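Local coordinates for centrosomal protein 120 (Oreochromis niloticus, PDB 6EWH) that probably acts at centrioles and basal bodies in building cilia, and is represented here by its second C2 domain (C2B), at residues S34-A40 with F84-S90; E56-F62 with S73-L79; F149-P153 with Q169-G173. The protein carries 1 engineered substitution. All coordinates share one frame; numbering follows the deposited sequence. Where two conformers were deposited one is given.

How the contacts relate
Three antiparallel pairings in a beta sandwich, one of them a single bridge, illustrate how two sheets are built and then joined. Contacts 1 and 3, their centres about 14 Å apart, share a sheet in which strands 29-41 and 171-180 are neighbours, and Ala38 N lies 2.8 Å from Gly173 O, a probable hydrogen bond. Contact 2, where strand 60-66 of the second sheet meets the loop after strand 69-72, is nested in sequence inside contact 1's loop, its centre about 14 Å away; a probable hydrogen bond, Glu74 N to Glu87 OE1 at 2.9 Å, ties them. Contacts 2 and 3, centres about 16 Å apart, meet at Phe62 CZ and Leu172 CD1, 3.5 Å apart.

Contact 1: S34-A40 with F84-S90; sequences SVTVAFA and FEPERAS
Val35 and Val37 each pair with a residue of 84-90 through two backbone hydrogen bonds, Val35 with Ala89 and Val37 with Glu87. The first pair is the straighter: Val35 N to Ala89 O spans 2.9 Å at 168°, whereas Val37 N reaches Glu87 O over 3.0 Å in a more bent bond, with the donor tilted from the carbonyl plane. CA-H...O contacts fill the steps between, so that Val35 O, for instance, also receives Arg88 CA at 3.2 Å.

Polar side chains meet on the face carrying Thr36 and Arg88. Thr36 OG1 stands against the arginine's aliphatic stem, 3.5 Å from Arg88 CG, and a water in the plane of the guanidinium accepts from Arg88 NH1 while also bonding to Thr36 OG1. The bend at chi3 (-60°) turns the guanidinium toward this water. A second water donates to both Ala38 O and Phe84 O, bridging the chains beyond the last direct bond.

These are adjacent strands, 29-41 and 87-95, of the larger sheet of the C2 beta sandwich. Near the end of the pairing Ala38 and Phe39 both bond to Gly173 of strand 171-180, a beta bulge on the other side of 29-41.

Apolar packing centres on Phe84. Its CG sits between the backbone N and carbonyl carbon (chi1 65°), which brings the ring obliquely against the 39-40 backbone: Phe84 CZ lies 3.6 Å from Phe39 C, and Ala40 CB meets the ring edge in plane, 3.9 Å from Phe84 CE2. The same ring meets Phe62 of strand 60-66 edge-to-face, and also Phe76 of the loop after strand 69-72. On the face opposite Thr36 and Arg88, Val35 and Ala89 both touch Tyr64 of strand 60-66.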
# COMPACT_ATOMS: atom_id res chain seq x y z
N SER A 34 7.15 5.08 1.49
CA SER A 34 7.01 3.76 2.09
C SER A 34 5.55 3.40 2.30
O SER A 34 4.69 4.27 2.50
CB SER A 34 7.74 3.65 3.44
OG SER A 34 7.19 4.53 4.38
N VAL A 35 5.29 2.10 2.25
CA VAL A 35 3.97 1.52 2.49
C VAL A 35 4.14 0.45 3.56
O VAL A 35 5.00 -0.43 3.42
CB VAL A 35 3.40 0.88 1.22
CG1 VAL A 35 2.03 0.25 1.51
CG2 VAL A 35 3.29 1.91 0.11
N THR A 36 3.33 0.52 4.61
CA THR A 36 3.38 -0.47 5.68
C THR A 36 2.01 -1.11 5.81
O THR A 36 1.00 -0.41 5.96
CB THR A 36 3.77 0.17 7.02
OG1 THR A 36 5.02 0.82 6.90
CG2 THR A 36 3.83 -0.92 8.11
N VAL A 37 1.97 -2.43 5.72
CA VAL A 37 0.77 -3.20 6.03
C VAL A 37 0.90 -3.67 7.48
O VAL A 37 1.82 -4.42 7.83
CB VAL A 37 0.53 -4.35 5.04
CG1 VAL A 37 0.31 -3.78 3.63
CG2 VAL A 37 1.68 -5.37 5.04
N ALA A 38 -0.01 -3.19 8.33
CA ALA A 38 0.15 -3.30 9.78
C ALA A 38 -0.67 -4.40 10.44
O ALA A 38 -0.18 -5.03 11.39
CB ALA A 38 -0.16 -1.95 10.43
N PHE A 39 -1.90 -4.65 9.99
CA PHE A 39 -2.78 -5.62 10.62
C PHE A 39 -3.99 -5.79 9.71
O PHE A 39 -4.17 -5.03 8.75
CB PHE A 39 -3.26 -5.14 12.00
CG PHE A 39 -4.16 -3.93 11.95
CD1 PHE A 39 -3.64 -2.65 11.99
CD2 PHE A 39 -5.54 -4.08 11.86
CE1 PHE A 39 -4.47 -1.55 11.95
CE2 PHE A 39 -6.37 -2.98 11.80
CZ PHE A 39 -5.83 -1.71 11.85
N ALA A 40 -4.82 -6.79 10.02
CA ALA A 40 -6.04 -7.01 9.26
C ALA A 40 -7.06 -7.70 10.15
O ALA A 40 -6.71 -8.35 11.13
CB ALA A 40 -5.79 -7.88 8.02
N PHE A 84 0.34 -12.28 10.41
CA PHE A 84 1.48 -11.64 9.76
C PHE A 84 1.99 -10.48 10.62
O PHE A 84 1.25 -9.86 11.39
CB PHE A 84 1.13 -11.17 8.33
CG PHE A 84 0.07 -10.09 8.25
CD1 PHE A 84 0.43 -8.75 8.31
CD2 PHE A 84 -1.27 -10.42 8.00
CE1 PHE A 84 -0.52 -7.74 8.18
CE2 PHE A 84 -2.24 -9.40 7.89
CZ PHE A 84 -1.87 -8.07 7.97
N GLU A 85 3.29 -10.22 10.50
CA GLU A 85 3.94 -9.10 11.16
C GLU A 85 3.78 -7.83 10.33
O GLU A 85 3.66 -7.89 9.10
CB GLU A 85 5.43 -9.40 11.29
CG GLU A 85 5.70 -10.56 12.24
CD GLU A 85 5.54 -10.14 13.68
OE1 GLU A 85 6.17 -9.14 14.07
OE2 GLU A 85 4.77 -10.80 14.41
N PRO A 86 3.81 -6.66 10.98
CA PRO A 86 3.79 -5.41 10.21
C PRO A 86 5.00 -5.38 9.29
O PRO A 86 6.11 -5.75 9.68
CB PRO A 86 3.87 -4.32 11.28
CG PRO A 86 3.53 -5.00 12.58
CD PRO A 86 3.98 -6.42 12.43
N GLU A 87 4.78 -4.96 8.05
CA GLU A 87 5.81 -5.09 7.03
C GLU A 87 5.81 -3.88 6.12
O GLU A 87 4.76 -3.50 5.58
CB GLU A 87 5.59 -6.37 6.21
CG GLU A 87 6.64 -6.54 5.13
CD GLU A 87 6.55 -7.86 4.41
OE1 GLU A 87 5.72 -8.70 4.82
OE2 GLU A 87 7.31 -8.04 3.44
N ARG A 88 6.98 -3.27 5.96
CA ARG A 88 7.15 -2.05 5.19
C ARG A 88 7.92 -2.35 3.91
O ARG A 88 8.87 -3.13 3.92
CB ARG A 88 7.94 -1.02 6.01
CG ARG A 88 8.11 0.33 5.30
CD ARG A 88 8.91 1.29 6.15
NE ARG A 88 8.26 1.55 7.42
CZ ARG A 88 8.82 1.31 8.60
NH1 ARG A 88 8.13 1.56 9.71
NH2 ARG A 88 10.05 0.81 8.68
N ALA A 89 7.53 -1.68 2.82
CA ALA A 89 8.32 -1.64 1.61
C ALA A 89 8.54 -0.18 1.28
O ALA A 89 7.63 0.63 1.43
CB ALA A 89 7.62 -2.31 0.42
N SER A 90 9.76 0.17 0.88
CA SER A 90 10.14 1.56 0.64
C SER A 90 10.89 1.68 -0.68
O SER A 90 11.65 0.79 -1.04
CB SER A 90 11.10 2.05 1.74
OG SER A 90 10.57 1.88 3.05
O HOH W 1 5.67 1.87 9.33
O HOH W 2 0.84 -7.23 12.44

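Contact 2: E56-F62 with S73-L79; sequences EGSEFFF and SEPFHNL
Phe60 packs on two side chains of 73-79, through its ring on one and its CB on the other, and this is the close-packed half of the contact. Leu79 CD1 stands over one face of the Phe60 ring, 3.9 Å from its centroid, while Phe60 CB in turn sits over a face of the Phe76 ring, so two CH-pi contacts run in sequence. Phe76 owes its place beside strand 60-66 to chi1 of 63°, which turns the ring against the Phe60 carbonyl, Phe76 CD1 3.2 Å from Phe60 O. Phe62 meets Phe76 from further along, the planes 28° apart and strongly offset, so contact is at the ring margins, Phe62 CE2 to Phe76 CE1 at 3.7 Å.

Hydrogen bonds, mostly of the backbone, accompany this packing. Phe60 N to Phe76 O and Phe76 N to Phe60 O, both 2.8 Å and in the carbonyl planes, form a single antiparallel bridge. It prolongs the hairpin of strands 60-66 and 69-72 in the smaller sheet of the C2 sandwich. Ser73 serves the same pairing twice, its OG accepting from Phe62 N at 2.8 Å and its N donating to Phe62 O. Leu114 and Cys116 of strand 110-116 also touch Phe60. With an alanine in place of Phe60, the Leu79 methyl is likely to lose its aromatic face and a gap to open beside Leu114.

Exposed Glu59, Pro75 and His77 form the looser margin. Glu59 and Pro75 lie alongside each other, Glu59 CG 3.4 Å from Pro75 CB. Beyond them His77 donates from ND1 to O of its inner partner, the buried Ser58, across 2.9 Å at 172°, the acceptor lying in the imidazole plane. Ser58 OG is held by Ala55 O.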
# COMPACT_ATOMS: atom_id res chain seq x y z
N GLU A 56 -3.93 -26.39 3.44
CA GLU A 56 -2.64 -25.74 3.64
C GLU A 56 -2.18 -24.96 2.42
O GLU A 56 -1.35 -24.05 2.56
CB GLU A 56 -1.59 -26.75 4.08
CG GLU A 56 -2.01 -27.63 5.26
CD GLU A 56 -2.16 -26.87 6.58
OE1 GLU A 56 -2.93 -25.89 6.64
OE2 GLU A 56 -1.51 -27.28 7.56
N GLY A 57 -2.73 -25.26 1.24
CA GLY A 57 -2.52 -24.44 0.07
C GLY A 57 -3.02 -23.03 0.31
O GLY A 57 -2.68 -22.10 -0.43
N SER A 58 -3.85 -22.87 1.34
CA SER A 58 -4.22 -21.55 1.83
C SER A 58 -2.98 -20.86 2.41
O SER A 58 -2.64 -21.02 3.59
CB SER A 58 -5.33 -21.64 2.87
OG SER A 58 -4.86 -22.20 4.08
N GLU A 59 -2.29 -20.13 1.55
CA GLU A 59 -1.17 -19.28 1.93
C GLU A 59 -1.46 -17.91 1.33
O GLU A 59 -1.63 -17.79 0.12
CB GLU A 59 0.12 -19.86 1.37
CG GLU A 59 1.34 -19.00 1.52
CD GLU A 59 2.62 -19.79 1.36
OE1 GLU A 59 2.92 -20.63 2.24
OE2 GLU A 59 3.34 -19.57 0.36
N PHE A 60 -1.55 -16.89 2.18
CA PHE A 60 -2.08 -15.60 1.78
C PHE A 60 -0.98 -14.54 1.92
O PHE A 60 -0.08 -14.67 2.75
CB PHE A 60 -3.30 -15.21 2.63
CG PHE A 60 -4.37 -16.28 2.65
CD1 PHE A 60 -5.37 -16.30 1.69
CD2 PHE A 60 -4.36 -17.26 3.63
CE1 PHE A 60 -6.35 -17.29 1.70
CE2 PHE A 60 -5.34 -18.26 3.65
CZ PHE A 60 -6.33 -18.26 2.68
N PHE A 61 -1.05 -13.51 1.08
CA PHE A 61 -0.06 -12.45 1.12
C PHE A 61 -0.68 -11.22 0.47
O PHE A 61 -1.71 -11.29 -0.19
CB PHE A 61 1.23 -12.85 0.39
CG PHE A 61 1.03 -13.16 -1.07
CD1 PHE A 61 0.65 -14.43 -1.47
CD2 PHE A 61 1.22 -12.18 -2.03
CE1 PHE A 61 0.45 -14.72 -2.82
CE2 PHE A 61 1.03 -12.46 -3.38
CZ PHE A 61 0.63 -13.73 -3.77
N PHE A 62 -0.03 -10.08 0.69
CA PHE A 62 -0.47 -8.84 0.05
C PHE A 62 0.43 -8.49 -1.13
O PHE A 62 1.64 -8.72 -1.10
CB PHE A 62 -0.51 -7.69 1.06
CG PHE A 62 -1.44 -7.96 2.20
CD1 PHE A 62 -2.81 -7.82 2.04
CD2 PHE A 62 -0.94 -8.41 3.41
CE1 PHE A 62 -3.68 -8.11 3.09
CE2 PHE A 62 -1.80 -8.69 4.46
CZ PHE A 62 -3.16 -8.54 4.31
N SER A 73 4.13 -9.29 0.16
CA SER A 73 4.44 -9.40 1.57
C SER A 73 4.67 -10.85 1.98
O SER A 73 4.49 -11.80 1.21
CB SER A 73 3.31 -8.79 2.40
OG SER A 73 2.17 -9.64 2.42
N GLU A 74 5.07 -11.02 3.24
CA GLU A 74 5.41 -12.34 3.77
C GLU A 74 4.16 -13.20 3.87
O GLU A 74 3.17 -12.79 4.48
CB GLU A 74 6.03 -12.16 5.15
CG GLU A 74 6.34 -13.46 5.87
CD GLU A 74 7.76 -13.93 5.62
OE1 GLU A 74 8.36 -13.51 4.61
OE2 GLU A 74 8.28 -14.70 6.46
N PRO A 75 4.17 -14.40 3.31
CA PRO A 75 2.95 -15.23 3.33
C PRO A 75 2.52 -15.60 4.75
O PRO A 75 3.35 -15.74 5.65
CB PRO A 75 3.36 -16.47 2.54
CG PRO A 75 4.45 -15.98 1.63
CD PRO A 75 5.21 -14.96 2.43
N PHE A 76 1.21 -15.72 4.94
CA PHE A 76 0.63 -16.15 6.21
C PHE A 76 -0.52 -17.11 5.96
O PHE A 76 -1.15 -17.11 4.90
CB PHE A 76 0.21 -14.95 7.09
CG PHE A 76 -0.88 -14.09 6.49
CD1 PHE A 76 -0.59 -13.15 5.53
CD2 PHE A 76 -2.19 -14.22 6.93
CE1 PHE A 76 -1.59 -12.35 4.99
CE2 PHE A 76 -3.20 -13.42 6.40
CZ PHE A 76 -2.89 -12.49 5.44
N HIS A 77 -0.80 -17.94 6.97
CA HIS A 77 -1.81 -18.98 6.83
C HIS A 77 -3.11 -18.67 7.56
O HIS A 77 -4.18 -19.07 7.10
CB HIS A 77 -1.26 -20.32 7.33
CG HIS A 77 -2.28 -21.41 7.44
ND1 HIS A 77 -3.02 -21.85 6.36
CD2 HIS A 77 -2.68 -22.16 8.50
CE1 HIS A 77 -3.83 -22.82 6.75
NE2 HIS A 77 -3.65 -23.02 8.04
N ASN A 78 -3.04 -17.95 8.68
CA ASN A 78 -4.18 -17.77 9.57
C ASN A 78 -5.03 -16.60 9.07
O ASN A 78 -4.88 -15.46 9.51
CB ASN A 78 -3.70 -17.54 11.00
CG ASN A 78 -4.80 -17.76 12.02
OD1 ASN A 78 -5.98 -17.62 11.72
ND2 ASN A 78 -4.40 -18.12 13.24
N LEU A 79 -5.93 -16.90 8.15
CA LEU A 79 -6.78 -15.85 7.59
C LEU A 79 -7.83 -15.38 8.60
O LEU A 79 -8.15 -14.19 8.68
CB LEU A 79 -7.44 -16.34 6.31
CG LEU A 79 -8.02 -15.21 5.45
CD1 LEU A 79 -6.88 -14.41 4.84
CD2 LEU A 79 -8.91 -15.78 4.39

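Contact 3: F149-P153 with Q169-G173; sequences FILQP and QPTLG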
# COMPACT_ATOMS: atom_id res chain seq x y z
N PHE A 149 -8.33 0.47 6.00
CA PHE A 149 -8.92 0.48 4.67
C PHE A 149 -9.75 -0.79 4.46
O PHE A 149 -9.38 -1.87 4.93
CB PHE A 149 -7.80 0.57 3.64
CG PHE A 149 -7.08 1.89 3.65
CD1 PHE A 149 -7.57 2.96 2.92
CD2 PHE A 149 -5.93 2.08 4.41
CE1 PHE A 149 -6.91 4.19 2.92
CE2 PHE A 149 -5.27 3.31 4.42
CZ PHE A 149 -5.76 4.36 3.68
N ILE A 150 -10.89 -0.65 3.78
CA ILE A 150 -11.78 -1.78 3.55
C ILE A 150 -11.39 -2.52 2.28
O ILE A 150 -11.25 -1.91 1.21
CB ILE A 150 -13.24 -1.30 3.47
CG1 ILE A 150 -13.57 -0.46 4.69
CG2 ILE A 150 -14.17 -2.51 3.33
CD1 ILE A 150 -13.54 -1.23 5.98
N LEU A 151 -11.24 -3.84 2.38
CA LEU A 151 -10.96 -4.68 1.23
C LEU A 151 -12.28 -5.06 0.55
O LEU A 151 -13.21 -5.52 1.21
CB LEU A 151 -10.20 -5.93 1.65
CG LEU A 151 -8.73 -5.68 2.03
CD1 LEU A 151 -8.21 -6.84 2.90
CD2 LEU A 151 -7.87 -5.50 0.80
N GLN A 152 -12.33 -4.88 -0.77
CA GLN A 152 -13.52 -5.19 -1.56
C GLN A 152 -13.26 -6.40 -2.43
O GLN A 152 -12.26 -6.42 -3.17
CB GLN A 152 -13.88 -3.99 -2.46
CG GLN A 152 -14.30 -2.73 -1.71
CD GLN A 152 -15.62 -2.90 -1.00
OE1 GLN A 152 -16.36 -3.84 -1.26
NE2 GLN A 152 -15.93 -1.98 -0.09
N PRO A 153 -14.14 -7.39 -2.42
CA PRO A 153 -13.99 -8.54 -3.33
C PRO A 153 -14.29 -8.14 -4.76
O PRO A 153 -15.02 -7.17 -5.01
CB PRO A 153 -15.04 -9.53 -2.81
CG PRO A 153 -16.11 -8.64 -2.24
CD PRO A 153 -15.37 -7.49 -1.61
N GLN A 169 -16.50 -5.35 8.22
CA GLN A 169 -16.02 -5.75 6.90
C GLN A 169 -14.53 -6.02 6.93
O GLN A 169 -13.84 -5.69 7.91
CB GLN A 169 -16.37 -4.67 5.85
CG GLN A 169 -17.73 -4.95 5.16
CD GLN A 169 -17.93 -4.23 3.83
OE1 GLN A 169 -17.49 -4.69 2.77
NE2 GLN A 169 -18.65 -3.11 3.87
N PRO A 170 -14.00 -6.69 5.90
CA PRO A 170 -12.56 -6.96 5.87
C PRO A 170 -11.78 -5.65 5.83
O PRO A 170 -12.04 -4.78 5.01
CB PRO A 170 -12.36 -7.75 4.58
CG PRO A 170 -13.68 -8.24 4.21
CD PRO A 170 -14.66 -7.25 4.71
N THR A 171 -10.80 -5.54 6.71
CA THR A 171 -10.11 -4.30 6.95
C THR A 171 -8.61 -4.57 6.95
O THR A 171 -8.18 -5.60 7.48
CB THR A 171 -10.56 -3.78 8.31
OG1 THR A 171 -11.98 -3.58 8.28
CG2 THR A 171 -9.87 -2.49 8.66
N LEU A 172 -7.85 -3.65 6.37
CA LEU A 172 -6.38 -3.72 6.35
C LEU A 172 -5.83 -2.40 6.87
O LEU A 172 -6.12 -1.35 6.30
CB LEU A 172 -5.89 -3.95 4.92
CG LEU A 172 -4.38 -4.11 4.76
CD1 LEU A 172 -3.92 -5.36 5.50
CD2 LEU A 172 -4.00 -4.19 3.31
N GLY A 173 -5.05 -2.46 7.94
CA GLY A 173 -4.38 -1.26 8.42
C GLY A 173 -3.16 -0.95 7.57
O GLY A 173 -2.27 -1.80 7.42
O HOH W 3 -15.76 -6.16 1.53
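Phe149 and Leu172 form the hydrogen-bonded pair of an antiparallel strand contact, where the last residues of edge strand 143-150 run beside the start of strand 171-180. The two backbone bonds differ in geometry: Leu172 N reaches Phe149 O at 2.8 Å in the carbonyl plane, whereas Phe149 N lies 2.9 Å from Leu172 O but 38° out of that plane. Leu172 O also faces the edge of the Phe149 ring, 3.9 Å from Phe149 CD2. One further bond, Leu151 N to Pro170 O at 2.9 Å, lies beyond the last residue of strand 143-150 and before the first of strand 171-180.

On the face of Ile150 and Thr171, the isoleucine spreads its two branches over the partner. With CG1 anti to the carbonyl carbon (chi1 -52°), Ile150 CD1 lies 3.6 Å from Thr171 OG1, while Ile150 CG2 meets Gln169 CB at 4.0 Å. In the conformer given, Thr171 OG1 donates to Gln169 O, two residues back, from above the carbonyl plane. A water donates to Leu151 O and Gln169 OE1 and so links the two diverging chains.

The other face is apolar. Leu151 CB packs against Pro170 CB at 4.1 Å, and its CD1 reaches Leu172 CB; Leu43 lies against Leu151 as well.

From Ile150 on, the chain also meets the second sheet: Ile150 O accepts from Thr124 OG1, Gln152 shares backbone bonding with Ser123, and Leu151, like Phe149, touches strand 119-126. This is consistent with an edge strand joining the margins of the two sheets in a C2 beta sandwich.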